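Local coordinates for cGAS/DncV-like nucleotidyltransferase in E. coli homolog (Rhodothermus marinus SG0.5JP17-172, PDB 6E0K), which makes the second messenger 3',3'-cyclic UMP-AMP from UTP and ATP in a magnesium-dependent reaction, as the signalling enzyme of a bacterial antiphage defence system, at residues S69-N74 against F83-S88; R137-N142 against D147-G152; T230-F235 against D281-W286. All coordinates share one frame; numbering follows the deposited sequence.

In the fold
From the N terminus, the chain first closes contact 1, where the short strand 71-73 meets the loop that follows helix 77-82. Contact 2 comes next, the closure of a beta hairpin with a long loop between the end of strand 127-138 and the start of strand 150-157. The two neither nest nor cross but touch, because strand 71-73 pairs in parallel with strand 127-138; both adjoin the same end of strand 127-138 in the nucleotidyltransferase sheet. Contact 3 closes a longer excursion of 45 residues and joins helix 231-244 to helix 269-285. It lies on the opposite side of the chain's centre, its centre about 51 Å from that of contact 1 and 43 Å from that of contact 2.

Contact 1: S69-N74 against F83-S88; sequences SVFMNN and FGFVKS
Phe-71 on strand 71-73 and Phe-85 in the loop after helix 77-82 form a T-shaped, edge-to-face aromatic pair at the end of the nucleotidyltransferase sheet, with centroids 5.0 Å apart and planes at 76°. The strand runs parallel to strand 127-138, and the helix and its loop double back to it. On Phe-71, CB points neither at the loop nor from it; CG is flanked by both the backbone N and the carbonyl carbon (chi1 52°), which swings the ring so that its far end approaches Phe-85. There CE1 comes within 3.7 Å of Phe-85 CE2, and the tip, CZ, lies over the face of the Phe-85 ring, displaced toward the rim. The opposite face of that ring carries CB of Phe-83, over its centre, so the ring is sandwiched between Phe-71 and Phe-83. Between Phe-83 and Phe-85, Gly-84 ends the helix in a Schellman motif with positive phi. Arg-137 makes a cation-pi contact with Phe-71. Beside this pair, Val-70, one residue before Phe-71, packs on Ser-88, whose hydroxyl is hydrogen-bonded to Tyr-90 O; the touch there is between Val-70 CG1 and Ser-88 OG, at 3.4 Å.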
loop_
_atom_site.group_PDB
_atom_site.type_symbol
_atom_site.label_atom_id
_atom_site.label_comp_id
_atom_site.label_asym_id
_atom_site.label_seq_id
_atom_site.Cartn_x
_atom_site.Cartn_y
_atom_site.Cartn_z
ATOM N N SER A 69 16.888 -6.924 13.829
ATOM C CA SER A 69 17.665 -7.493 14.923
ATOM C C SER A 69 16.976 -7.302 16.261
ATOM O O SER A 69 17.317 -7.977 17.236
ATOM C CB SER A 69 19.052 -6.860 14.946
ATOM O OG SER A 69 18.939 -5.458 15.137
ATOM N N VAL A 70 16.026 -6.383 16.331
ATOM C CA VAL A 70 15.214 -6.160 17.513
ATOM C C VAL A 70 13.793 -5.951 17.019
ATOM O O VAL A 70 13.554 -5.753 15.824
ATOM C CB VAL A 70 15.698 -4.953 18.331
ATOM C CG1 VAL A 70 17.153 -5.158 18.773
ATOM C CG2 VAL A 70 15.579 -3.690 17.522
ATOM N N PHE A 71 12.842 -6.010 17.947
ATOM C CA PHE A 71 11.445 -5.862 17.566
ATOM C C PHE A 71 10.662 -5.142 18.648
ATOM O O PHE A 71 10.847 -5.390 19.841
ATOM C CB PHE A 71 10.778 -7.210 17.260
ATOM C CG PHE A 71 10.949 -8.228 18.333
ATOM C CD1 PHE A 71 10.008 -8.368 19.343
ATOM C CD2 PHE A 71 12.069 -9.051 18.337
ATOM C CE1 PHE A 71 10.184 -9.308 20.343
ATOM C CE2 PHE A 71 12.247 -9.992 19.337
ATOM C CZ PHE A 71 11.303 -10.122 20.339
ATOM N N MET A 72 9.772 -4.261 18.215
ATOM C CA MET A 72 8.747 -3.730 19.089
ATOM C C MET A 72 7.569 -4.700 19.084
ATOM O O MET A 72 7.493 -5.609 18.255
ATOM C CB MET A 72 8.407 -2.307 18.644
ATOM C CG MET A 72 9.721 -1.477 18.581
ATOM S SD MET A 72 9.520 0.277 18.261
ATOM C CE MET A 72 8.212 0.680 19.415
ATOM N N ASN A 73 6.669 -4.550 20.043
ATOM C CA ASN A 73 5.683 -5.606 20.247
ATOM C C ASN A 73 4.606 -5.117 21.199
ATOM O O ASN A 73 4.689 -4.020 21.755
ATOM C CB ASN A 73 6.350 -6.858 20.803
ATOM C CG ASN A 73 7.086 -6.572 22.084
ATOM O OD1 ASN A 73 6.462 -6.421 23.123
ATOM N ND2 ASN A 73 8.412 -6.447 22.009
ATOM N N ASN A 74 3.595 -5.964 21.392
ATOM C CA ASN A 74 2.494 -5.704 22.309
ATOM C C ASN A 74 2.553 -6.571 23.559
ATOM O O ASN A 74 1.530 -6.744 24.229
ATOM C CB ASN A 74 1.155 -5.920 21.600
ATOM C CG ASN A 74 0.960 -7.359 21.158
ATOM O OD1 ASN A 74 1.922 -8.108 20.981
ATOM N ND2 ASN A 74 -0.296 -7.758 20.998
ATOM N N PHE A 83 9.356 -15.419 27.691
ATOM C CA PHE A 83 10.070 -15.652 26.441
ATOM C C PHE A 83 11.566 -15.395 26.550
ATOM O O PHE A 83 12.292 -15.631 25.576
ATOM C CB PHE A 83 9.494 -14.764 25.329
ATOM C CG PHE A 83 8.154 -15.192 24.813
ATOM C CD1 PHE A 83 7.824 -16.530 24.683
ATOM C CD2 PHE A 83 7.239 -14.235 24.406
ATOM C CE1 PHE A 83 6.587 -16.909 24.178
ATOM C CE2 PHE A 83 5.989 -14.597 23.906
ATOM C CZ PHE A 83 5.664 -15.934 23.784
ATOM N N GLY A 84 12.055 -14.911 27.693
ATOM C CA GLY A 84 13.476 -14.634 27.810
ATOM C C GLY A 84 13.943 -13.393 27.075
ATOM O O GLY A 84 15.124 -13.285 26.752
ATOM N N PHE A 85 13.054 -12.429 26.851
ATOM C CA PHE A 85 13.393 -11.222 26.114
ATOM C C PHE A 85 14.003 -10.167 27.027
ATOM O O PHE A 85 13.663 -10.051 28.214
ATOM C CB PHE A 85 12.147 -10.636 25.428
ATOM C CG PHE A 85 11.579 -11.499 24.330
ATOM C CD1 PHE A 85 12.324 -12.513 23.753
ATOM C CD2 PHE A 85 10.279 -11.281 23.865
ATOM C CE1 PHE A 85 11.790 -13.298 22.721
ATOM C CE2 PHE A 85 9.740 -12.063 22.841
ATOM C CZ PHE A 85 10.495 -13.073 22.277
ATOM N N VAL A 86 14.910 -9.378 26.451
ATOM C CA VAL A 86 15.525 -8.246 27.133
ATOM C C VAL A 86 15.318 -7.003 26.283
ATOM O O VAL A 86 14.977 -7.076 25.102
ATOM C CB VAL A 86 17.029 -8.455 27.408
ATOM C CG1 VAL A 86 17.270 -9.750 28.156
ATOM C CG2 VAL A 86 17.825 -8.417 26.084
ATOM N N LYS A 87 15.567 -5.850 26.896
ATOM C CA LYS A 87 15.415 -4.573 26.216
ATOM C C LYS A 87 16.558 -4.342 25.229
ATOM O O LYS A 87 17.728 -4.523 25.572
ATOM C CB LYS A 87 15.392 -3.449 27.250
ATOM C CG LYS A 87 15.246 -2.058 26.681
ATOM C CD LYS A 87 15.559 -1.040 27.760
ATOM C CE LYS A 87 16.046 0.260 27.155
ATOM N NZ LYS A 87 16.355 1.254 28.210
ATOM N N SER A 88 16.214 -3.897 24.023
ATOM C CA SER A 88 17.214 -3.391 23.092
ATOM C C SER A 88 17.684 -2.026 23.553
ATOM O O SER A 88 16.861 -1.141 23.809
ATOM C CB SER A 88 16.631 -3.264 21.687
ATOM O OG SER A 88 17.524 -2.542 20.836
#

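Contact 2: R137-N142 against D147-G152; sequences RKYPPN and DDYIEG
The backbone N of Lys-138 donates to Ile-150 O at 2.9 Å, an almost straight bond (174°). Ile-150 N returns the bond to Lys-138 O, and the two residues form an antiparallel hydrogen-bonded pair; Arg-137 and Glu-151 beside them make the neighbouring non-hydrogen-bonded pair. Beyond Lys-138 the regular pairing stops, and side chains take over. A chi1 of 60° tucks the Tyr-149 ring over its own backbone and turns it toward the chain of Arg-137. The extended arginine chain runs over one face of that ring: CD stands 3.6 Å from the centroid, close to the ring normal, and farther on the guanidinium lies flat, its plane only 1° from that of the ring, with Tyr-149 OH above its centre. Two bonds fix its rotation. NH1 donates to Tyr-139 OH at 3.0 Å, the oxygen sitting at the guanidinium edge and in its plane, while NE is hydrogen-bonded to Gln-135 OE1. Tyr-139 in turn receives CB of Tyr-149 over the middle of its own ring, a CH-pi contact of 3.7 Å to the centroid, and the two tyrosine rings lie obliquely side by side. Next to them Pro-140 sets CD against Asp-148 O, 3.0 Å away. On the side of Lys-138 and Ile-150, the aliphatic chains run alongside one another with CE and CD1 in loose contact, and Lys-138 NZ reaches on to Gln-256. Arg-137, Tyr-149 and Tyr-139 thus form a group held by a flat guanidinium stack and CH-pi contacts where strand 127-138 runs into the connecting loop and strand 150-157 emerges from it, the loop end of an antiparallel beta hairpin in the nucleotidyltransferase sheet.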
loop_
_atom_site.group_PDB
_atom_site.type_symbol
_atom_site.label_atom_id
_atom_site.label_comp_id
_atom_site.label_asym_id
_atom_site.label_seq_id
_atom_site.Cartn_x
_atom_site.Cartn_y
_atom_site.Cartn_z
ATOM N N ARG A 137 6.043 -7.181 16.340
ATOM C CA ARG A 137 5.428 -8.487 16.541
ATOM C C ARG A 137 4.140 -8.310 17.329
ATOM O O ARG A 137 4.167 -7.861 18.482
ATOM C CB ARG A 137 6.374 -9.428 17.292
ATOM C CG ARG A 137 7.647 -9.754 16.519
ATOM C CD ARG A 137 8.433 -10.836 17.251
ATOM N NE ARG A 137 9.729 -11.090 16.626
ATOM C CZ ARG A 137 10.593 -12.002 17.057
ATOM N NH1 ARG A 137 10.304 -12.753 18.114
ATOM N NH2 ARG A 137 11.754 -12.160 16.426
ATOM N N LYS A 138 3.022 -8.700 16.722
ATOM C CA LYS A 138 1.734 -8.702 17.393
ATOM C C LYS A 138 1.490 -10.110 17.914
ATOM O O LYS A 138 1.245 -11.037 17.133
ATOM C CB LYS A 138 0.625 -8.254 16.445
ATOM C CG LYS A 138 -0.740 -8.243 17.114
ATOM C CD LYS A 138 -1.784 -7.558 16.241
ATOM C CE LYS A 138 -1.912 -8.225 14.882
ATOM N NZ LYS A 138 -3.044 -7.616 14.108
ATOM N N TYR A 139 1.589 -10.273 19.240
ATOM C CA TYR A 139 1.433 -11.549 19.908
ATOM C C TYR A 139 0.022 -11.703 20.448
ATOM O O TYR A 139 -0.625 -10.714 20.812
ATOM C CB TYR A 139 2.408 -11.676 21.081
ATOM C CG TYR A 139 3.837 -12.012 20.712
ATOM C CD1 TYR A 139 4.759 -11.009 20.424
ATOM C CD2 TYR A 139 4.278 -13.331 20.721
ATOM C CE1 TYR A 139 6.080 -11.320 20.122
ATOM C CE2 TYR A 139 5.593 -13.649 20.403
ATOM C CZ TYR A 139 6.487 -12.637 20.123
ATOM O OH TYR A 139 7.792 -12.957 19.826
ATOM N N PRO A 140 -0.437 -12.944 20.553
ATOM C CA PRO A 140 -1.736 -13.219 21.162
ATOM C C PRO A 140 -1.676 -13.116 22.675
ATOM O O PRO A 140 -0.587 -13.145 23.271
ATOM C CB PRO A 140 -2.018 -14.662 20.721
ATOM C CG PRO A 140 -0.675 -15.259 20.580
ATOM C CD PRO A 140 0.186 -14.165 20.018
ATOM N N PRO A 141 -2.829 -13.016 23.328
ATOM C CA PRO A 141 -2.866 -12.930 24.796
ATOM C C PRO A 141 -2.399 -14.204 25.486
ATOM O O PRO A 141 -2.380 -15.296 24.910
ATOM C CB PRO A 141 -4.349 -12.677 25.098
ATOM C CG PRO A 141 -4.884 -12.043 23.846
ATOM C CD PRO A 141 -4.099 -12.611 22.697
ATOM N N ASN A 142 -2.057 -14.044 26.771
ATOM C CA ASN A 142 -1.721 -15.146 27.670
ATOM C C ASN A 142 -0.428 -15.846 27.264
ATOM O O ASN A 142 0.405 -15.261 26.569
ATOM C CB ASN A 142 -2.882 -16.139 27.738
ATOM C CG ASN A 142 -4.151 -15.499 28.262
ATOM O OD1 ASN A 142 -4.167 -14.953 29.366
ATOM N ND2 ASN A 142 -5.213 -15.539 27.465
ATOM N N ASP A 147 6.914 -18.482 18.659
ATOM C CA ASP A 147 6.781 -18.298 17.217
ATOM C C ASP A 147 5.363 -17.941 16.787
ATOM O O ASP A 147 5.120 -17.761 15.590
ATOM C CB ASP A 147 7.238 -19.562 16.480
ATOM C CG ASP A 147 8.750 -19.694 16.435
ATOM O OD1 ASP A 147 9.390 -19.607 17.509
ATOM O OD2 ASP A 147 9.297 -19.889 15.326
ATOM N N ASP A 148 4.428 -17.829 17.728
ATOM C CA ASP A 148 3.028 -17.527 17.429
ATOM C C ASP A 148 2.846 -16.017 17.516
ATOM O O ASP A 148 2.479 -15.475 18.560
ATOM C CB ASP A 148 2.121 -18.277 18.402
ATOM C CG ASP A 148 0.628 -18.073 18.133
ATOM O OD1 ASP A 148 0.252 -17.379 17.168
ATOM O OD2 ASP A 148 -0.177 -18.620 18.917
ATOM N N TYR A 149 3.132 -15.324 16.416
ATOM C CA TYR A 149 2.911 -13.889 16.339
ATOM C C TYR A 149 2.721 -13.515 14.881
ATOM O O TYR A 149 3.083 -14.270 13.975
ATOM C CB TYR A 149 4.076 -13.087 16.941
ATOM C CG TYR A 149 5.408 -13.317 16.261
ATOM C CD1 TYR A 149 5.792 -12.577 15.138
ATOM C CD2 TYR A 149 6.291 -14.260 16.756
ATOM C CE1 TYR A 149 7.037 -12.791 14.533
ATOM C CE2 TYR A 149 7.521 -14.481 16.158
ATOM C CZ TYR A 149 7.886 -13.750 15.055
ATOM O OH TYR A 149 9.119 -13.988 14.486
ATOM N N ILE A 150 2.164 -12.334 14.669
ATOM C CA ILE A 150 1.995 -11.764 13.339
ATOM C C ILE A 150 3.004 -10.638 13.189
ATOM O O ILE A 150 3.104 -9.761 14.057
ATOM C CB ILE A 150 0.551 -11.280 13.131
ATOM C CG1 ILE A 150 -0.400 -12.473 13.224
ATOM C CG2 ILE A 150 0.406 -10.592 11.773
ATOM C CD1 ILE A 150 -1.849 -12.097 13.257
ATOM N N GLU A 151 3.760 -10.660 12.093
ATOM C CA GLU A 151 4.855 -9.720 11.906
ATOM C C GLU A 151 4.397 -8.534 11.075
ATOM O O GLU A 151 3.821 -8.711 9.990
ATOM C CB GLU A 151 6.060 -10.377 11.232
ATOM C CG GLU A 151 7.275 -9.458 11.223
ATOM C CD GLU A 151 8.364 -9.924 10.280
ATOM O OE1 GLU A 151 8.846 -11.059 10.454
ATOM O OE2 GLU A 151 8.732 -9.154 9.368
ATOM N N GLY A 152 4.661 -7.336 11.587
ATOM C CA GLY A 152 4.540 -6.094 10.860
ATOM C C GLY A 152 5.788 -5.261 11.069
ATOM O O GLY A 152 6.884 -5.782 11.272
#

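Contact 3: T230-F235 against D281-W286; sequences TFKDTF and DLWTGW
The first turn of helix 231-244 (231-235) and the last turn of helix 269-285 (281-285) run in broadly opposing directions, 131° between the N-to-C vectors of these short segments, and the segment axes come no closer than 12.7 Å, so large side chains must span the gap. Across it, Phe-235 and Trp-283 reach toward each other and slide past in opposite directions. In both, chi1 near 180° sets CG opposite the backbone N and carries the ring across toward the other helix, where the two pass. Their planes are inclined by only 24°, but the rings are slid apart and barely overlap: Trp-283 CE3 lies over the face of the phenylalanine near its rim, 3.5 Å from Phe-235 CD1. At the far end of the indole, Lys-232 meets the ring edge with its aliphatic part, CG standing 3.9 Å from Trp-283 CH2. Leu-282 adds a looser touch, CD2 to Phe-235 CZ at 4.4 Å. Helix 186-202 also packs on Phe-235 and Leu-282, through Met-192 and Ala-196 respectively, while Leu-8 of helix 5-11 borders both Lys-232 and Trp-283. No hydrogen bond or salt bridge links the two segments; the lysine contributes its methylenes beside the two barely overlapping rings, and without a directional bond between the segments, shape and apolar contact alone set their spacing here.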
loop_
_atom_site.group_PDB
_atom_site.type_symbol
_atom_site.label_atom_id
_atom_site.label_comp_id
_atom_site.label_asym_id
_atom_site.label_seq_id
_atom_site.Cartn_x
_atom_site.Cartn_y
_atom_site.Cartn_z
ATOM N N THR A 230 -13.751 -11.285 -19.153
ATOM C CA THR A 230 -13.390 -10.096 -19.903
ATOM C C THR A 230 -13.316 -8.942 -18.925
ATOM O O THR A 230 -13.824 -9.023 -17.803
ATOM C CB THR A 230 -14.402 -9.755 -21.005
ATOM O OG1 THR A 230 -15.665 -9.418 -20.414
ATOM C CG2 THR A 230 -14.591 -10.917 -21.965
ATOM N N PHE A 231 -12.715 -7.837 -19.365
ATOM C CA PHE A 231 -12.705 -6.677 -18.487
ATOM C C PHE A 231 -14.095 -6.075 -18.342
ATOM O O PHE A 231 -14.417 -5.548 -17.278
ATOM C CB PHE A 231 -11.681 -5.652 -18.974
ATOM C CG PHE A 231 -10.273 -6.061 -18.673
ATOM C CD1 PHE A 231 -9.793 -5.988 -17.375
ATOM C CD2 PHE A 231 -9.450 -6.557 -19.665
ATOM C CE1 PHE A 231 -8.500 -6.383 -17.066
ATOM C CE2 PHE A 231 -8.155 -6.967 -19.365
ATOM C CZ PHE A 231 -7.677 -6.875 -18.072
ATOM N N LYS A 232 -14.935 -6.161 -19.377
ATOM C CA LYS A 232 -16.300 -5.649 -19.258
ATOM C C LYS A 232 -17.085 -6.438 -18.217
ATOM O O LYS A 232 -17.776 -5.859 -17.369
ATOM C CB LYS A 232 -17.013 -5.696 -20.611
ATOM C CG LYS A 232 -16.549 -4.626 -21.579
ATOM C CD LYS A 232 -17.231 -4.756 -22.931
ATOM C CE LYS A 232 -18.513 -3.957 -22.999
ATOM N NZ LYS A 232 -18.961 -3.906 -24.414
ATOM N N ASP A 233 -16.993 -7.768 -18.269
ATOM C CA ASP A 233 -17.699 -8.588 -17.292
ATOM C C ASP A 233 -17.138 -8.374 -15.895
ATOM O O ASP A 233 -17.889 -8.377 -14.914
ATOM C CB ASP A 233 -17.622 -10.065 -17.678
ATOM C CG ASP A 233 -18.377 -10.365 -18.961
ATOM O OD1 ASP A 233 -19.419 -9.722 -19.194
ATOM O OD2 ASP A 233 -17.922 -11.228 -19.736
ATOM N N THR A 234 -15.819 -8.191 -15.786
ATOM C CA THR A 234 -15.217 -7.954 -14.482
ATOM C C THR A 234 -15.635 -6.598 -13.935
ATOM O O THR A 234 -16.025 -6.487 -12.766
ATOM C CB THR A 234 -13.695 -8.054 -14.573
ATOM O OG1 THR A 234 -13.330 -9.388 -14.943
ATOM C CG2 THR A 234 -13.067 -7.718 -13.229
ATOM N N PHE A 235 -15.583 -5.556 -14.775
ATOM C CA PHE A 235 -15.985 -4.225 -14.325
ATOM C C PHE A 235 -17.379 -4.276 -13.710
ATOM O O PHE A 235 -17.588 -3.834 -12.577
ATOM C CB PHE A 235 -15.935 -3.237 -15.503
ATOM C CG PHE A 235 -16.139 -1.778 -15.115
ATOM C CD1 PHE A 235 -17.392 -1.313 -14.736
ATOM C CD2 PHE A 235 -15.086 -0.876 -15.174
ATOM C CE1 PHE A 235 -17.591 0.022 -14.394
ATOM C CE2 PHE A 235 -15.278 0.472 -14.835
ATOM C CZ PHE A 235 -16.533 0.911 -14.443
ATOM N N ASP A 281 -21.742 5.830 -13.292
ATOM C CA ASP A 281 -21.979 6.911 -14.248
ATOM C C ASP A 281 -21.042 6.806 -15.438
ATOM O O ASP A 281 -21.446 7.063 -16.577
ATOM C CB ASP A 281 -21.788 8.279 -13.588
ATOM C CG ASP A 281 -22.884 8.644 -12.624
ATOM O OD1 ASP A 281 -23.973 8.034 -12.669
ATOM O OD2 ASP A 281 -22.644 9.579 -11.827
ATOM N N LEU A 282 -19.773 6.467 -15.188
ATOM C CA LEU A 282 -18.815 6.276 -16.276
ATOM C C LEU A 282 -19.305 5.208 -17.241
ATOM O O LEU A 282 -19.306 5.398 -18.467
ATOM C CB LEU A 282 -17.457 5.885 -15.684
ATOM C CG LEU A 282 -16.367 5.451 -16.647
ATOM C CD1 LEU A 282 -15.923 6.648 -17.486
ATOM C CD2 LEU A 282 -15.200 4.899 -15.830
ATOM N N TRP A 283 -19.768 4.090 -16.691
ATOM C CA TRP A 283 -20.239 2.968 -17.491
ATOM C C TRP A 283 -21.487 3.337 -18.286
ATOM O O TRP A 283 -21.530 3.156 -19.509
ATOM C CB TRP A 283 -20.529 1.778 -16.573
ATOM C CG TRP A 283 -20.888 0.549 -17.328
ATOM C CD1 TRP A 283 -22.145 0.108 -17.644
ATOM C CD2 TRP A 283 -19.975 -0.386 -17.905
ATOM N NE1 TRP A 283 -22.065 -1.067 -18.360
ATOM C CE2 TRP A 283 -20.743 -1.382 -18.543
ATOM C CE3 TRP A 283 -18.577 -0.488 -17.928
ATOM C CZ2 TRP A 283 -20.160 -2.460 -19.206
ATOM C CZ3 TRP A 283 -18.004 -1.562 -18.584
ATOM C CH2 TRP A 283 -18.794 -2.530 -19.211
ATOM N N THR A 284 -22.519 3.846 -17.602
ATOM C CA THR A 284 -23.790 4.107 -18.277
ATOM C C THR A 284 -23.682 5.280 -19.247
ATOM O O THR A 284 -24.384 5.308 -20.265
ATOM C CB THR A 284 -24.903 4.368 -17.254
ATOM O OG1 THR A 284 -24.590 5.526 -16.477
ATOM C CG2 THR A 284 -25.085 3.182 -16.321
ATOM N N GLY A 285 -22.809 6.246 -18.957
ATOM C CA GLY A 285 -22.679 7.412 -19.819
ATOM C C GLY A 285 -21.892 7.171 -21.086
ATOM O O GLY A 285 -22.029 7.943 -22.041
ATOM N N TRP A 286 -21.079 6.115 -21.122
ATOM C CA TRP A 286 -20.213 5.889 -22.266
ATOM C C TRP A 286 -21.042 5.420 -23.456
ATOM O O TRP A 286 -21.808 4.453 -23.363
ATOM C CB TRP A 286 -19.137 4.860 -21.921
ATOM C CG TRP A 286 -17.896 5.001 -22.768
ATOM C CD1 TRP A 286 -17.769 4.693 -24.093
ATOM C CD2 TRP A 286 -16.617 5.487 -22.342
ATOM N NE1 TRP A 286 -16.479 4.957 -24.517
ATOM C CE2 TRP A 286 -15.756 5.441 -23.459
ATOM C CE3 TRP A 286 -16.118 5.952 -21.119
ATOM C CZ2 TRP A 286 -14.422 5.849 -23.392
ATOM C CZ3 TRP A 286 -14.792 6.366 -21.054
ATOM C CH2 TRP A 286 -13.959 6.306 -22.183
#